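Local structure of glycosyltransferase Gtf1 (Streptococcus pneumoniae, 4PQG) at residues I332-L337 and Q397-Y402. The protein is a GT-B-type glycosyltransferase with an added extended beta-sheet domain, and binds UDP. Sequence-based numbering, arbitrary orientation.
Sequences ITASRL and QIYSQY. With UDP (uridine-5'-diphosphate), chain C.
I332 lies across one face of the Y402 ring, the two side chains crossing at about a right angle. I332 CB sits 3.9 Å from the centroid of the Y402 ring and 19° off the normal, a CH-pi contact displaced toward the rim. From there the branches part: I332 CG2 meets Y402 CB at 3.7 Å, while I332 CG1, anti to the backbone N (chi1 -179°), carries I332 CD1 along the CD2–CE2 side of the same face. I332 CD1 also touches I398 CG2 at 3.9 Å and comes obliquely to the Y399 ring, with Y399 CD1 4.1 Å away. Farther along the strand A334 presents its methyl to the phenol end of Y399. The contact is buried and apolar, with no hydrogen bond between 332-337 and 397-402.

Within the Rossmann-like C-terminal half of the GT-B fold, strand 330-334 is a central strand of the parallel sheet, and 397-402 belongs to the connection leading into its neighbour, strand 404-406. A short 3-10 turn, with Q401 N bonded to I398 O and Y402 N to Y399 O, carries Y399, and Y402 follows just after it. Q401 NE2 closes back on Q397 O in a nearly straight bond of 2.9 Å.

The hydroxyls of the two buried tyrosines have partners outside the segments: Y402 OH bonds D363 and Y365 on strand 361-365, and Y399 OH bonds E420, which is also hydrogen-bonded to UDP.

Beyond the strand end, R336 grips the terminal phosphate of UDP from the edge of its guanidinium, R336 NE to UDP O2B at 2.9 Å and R336 NH2 to UDP O1B at 2.8 Å, both almost linear. NH2 also pairs with E340, and the S335 hydroxyl donates to R336 O from above the carbonyl plane.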
# COMPACT_ATOMS: atom_id res chain seq x y z
N ILE A 332 -6.46 19.86 -6.56
CA ILE A 332 -5.60 18.70 -6.32
C ILE A 332 -6.44 17.41 -6.20
O ILE A 332 -7.59 17.45 -5.75
CB ILE A 332 -4.66 18.94 -5.09
CG1 ILE A 332 -3.73 17.73 -4.85
CG2 ILE A 332 -5.45 19.31 -3.85
CD1 ILE A 332 -2.80 17.91 -3.67
N THR A 333 -5.88 16.29 -6.67
CA THR A 333 -6.35 14.95 -6.31
C THR A 333 -5.13 14.06 -6.06
O THR A 333 -4.04 14.34 -6.57
CB THR A 333 -7.32 14.33 -7.33
OG1 THR A 333 -8.04 13.26 -6.71
CG2 THR A 333 -6.61 13.78 -8.55
N ALA A 334 -5.31 13.03 -5.25
CA ALA A 334 -4.18 12.17 -4.85
C ALA A 334 -4.69 10.76 -4.69
O ALA A 334 -5.49 10.47 -3.79
CB ALA A 334 -3.52 12.68 -3.57
N SER A 335 -4.26 9.88 -5.59
CA SER A 335 -4.70 8.49 -5.59
C SER A 335 -3.86 7.64 -6.54
O SER A 335 -3.16 8.16 -7.44
CB SER A 335 -6.18 8.38 -5.99
OG SER A 335 -6.38 8.59 -7.38
N ARG A 336 -3.93 6.33 -6.34
CA ARG A 336 -3.58 5.41 -7.40
C ARG A 336 -4.29 5.87 -8.68
O ARG A 336 -5.46 6.29 -8.65
CB ARG A 336 -4.02 3.99 -7.06
CG ARG A 336 -3.33 3.38 -5.84
CD ARG A 336 -3.96 2.04 -5.47
NE ARG A 336 -5.29 2.22 -4.90
CZ ARG A 336 -6.42 1.75 -5.43
NH1 ARG A 336 -6.38 1.07 -6.58
NH2 ARG A 336 -7.58 1.97 -4.83
N LEU A 337 -3.58 5.80 -9.81
CA LEU A 337 -4.19 6.11 -11.10
C LEU A 337 -4.88 4.87 -11.65
O LEU A 337 -4.38 4.18 -12.55
CB LEU A 337 -3.16 6.69 -12.08
CG LEU A 337 -2.20 7.74 -11.51
CD1 LEU A 337 -1.24 8.19 -12.61
CD2 LEU A 337 -2.90 8.94 -10.86
N GLN A 397 3.35 18.03 3.16
CA GLN A 397 3.51 19.47 2.93
C GLN A 397 2.82 19.96 1.64
O GLN A 397 2.86 21.15 1.32
CB GLN A 397 5.00 19.87 2.89
CG GLN A 397 5.81 19.40 4.09
CD GLN A 397 5.17 19.72 5.43
OE1 GLN A 397 4.75 20.86 5.68
NE2 GLN A 397 5.07 18.71 6.29
N ILE A 398 2.19 19.04 0.92
CA ILE A 398 1.71 19.32 -0.43
C ILE A 398 0.30 19.91 -0.41
O ILE A 398 0.04 20.93 -1.05
CB ILE A 398 1.77 18.04 -1.32
CG1 ILE A 398 3.23 17.59 -1.55
CG2 ILE A 398 0.99 18.22 -2.62
CD1 ILE A 398 4.06 18.48 -2.45
N TYR A 399 -0.60 19.27 0.34
CA TYR A 399 -2.03 19.58 0.32
C TYR A 399 -2.32 21.05 0.62
O TYR A 399 -3.15 21.66 -0.06
CB TYR A 399 -2.75 18.77 1.38
CG TYR A 399 -2.92 17.29 1.13
CD1 TYR A 399 -3.84 16.83 0.19
CD2 TYR A 399 -2.21 16.36 1.89
CE1 TYR A 399 -4.02 15.47 -0.01
CE2 TYR A 399 -2.38 15.00 1.69
CZ TYR A 399 -3.29 14.56 0.74
OH TYR A 399 -3.50 13.21 0.54
N SER A 400 -1.68 21.59 1.65
CA SER A 400 -1.96 22.95 2.10
C SER A 400 -1.39 24.04 1.17
O SER A 400 -1.48 25.23 1.47
CB SER A 400 -1.54 23.13 3.57
OG SER A 400 -0.15 22.91 3.73
N GLN A 401 -0.83 23.62 0.03
CA GLN A 401 -0.42 24.54 -1.04
C GLN A 401 -1.56 24.76 -2.06
O GLN A 401 -1.43 25.56 -2.99
CB GLN A 401 0.81 24.02 -1.76
CG GLN A 401 2.04 23.88 -0.87
CD GLN A 401 3.26 23.38 -1.62
OE1 GLN A 401 3.69 23.98 -2.60
NE2 GLN A 401 3.84 22.29 -1.15
N TYR A 402 -2.67 24.08 -1.85
CA TYR A 402 -3.79 24.09 -2.79
C TYR A 402 -5.07 24.63 -2.17
O TYR A 402 -5.16 24.82 -0.96
CB TYR A 402 -4.02 22.67 -3.36
CG TYR A 402 -2.87 22.14 -4.19
CD1 TYR A 402 -2.89 22.25 -5.58
CD2 TYR A 402 -1.76 21.52 -3.58
CE1 TYR A 402 -1.84 21.76 -6.34
CE2 TYR A 402 -0.71 21.03 -4.35
CZ TYR A 402 -0.76 21.16 -5.73
OH TYR A 402 0.26 20.68 -6.50
N1 UDP C . -0.35 8.66 -1.51
C2 UDP C . 0.95 9.20 -1.49
N3 UDP C . 1.40 9.87 -2.54
C4 UDP C . 0.66 10.05 -3.64
C5 UDP C . -0.63 9.53 -3.71
C6 UDP C . -1.13 8.83 -2.61
O2 UDP C . 1.69 9.06 -0.48
O4 UDP C . 1.16 10.70 -4.59
C1' UDP C . -0.83 7.96 -0.32
C2' UDP C . -1.83 8.86 0.41
O2' UDP C . -1.22 9.80 1.32
C3' UDP C . -2.75 7.89 1.14
C4' UDP C . -2.66 6.61 0.33
O4' UDP C . -1.59 6.79 -0.62
O3' UDP C . -2.27 7.65 2.47
C5' UDP C . -3.93 6.31 -0.45
O5' UDP C . -4.93 5.90 0.47
PA UDP C . -6.49 6.05 0.13
O1A UDP C . -7.29 5.50 1.29
O2A UDP C . -6.71 7.48 -0.28
O3A UDP C . -6.76 5.28 -1.26
PB UDP C . -6.59 3.73 -1.67
O1B UDP C . -7.82 3.45 -2.50
O2B UDP C . -5.28 3.66 -2.43
O3B UDP C . -6.62 2.95 -0.37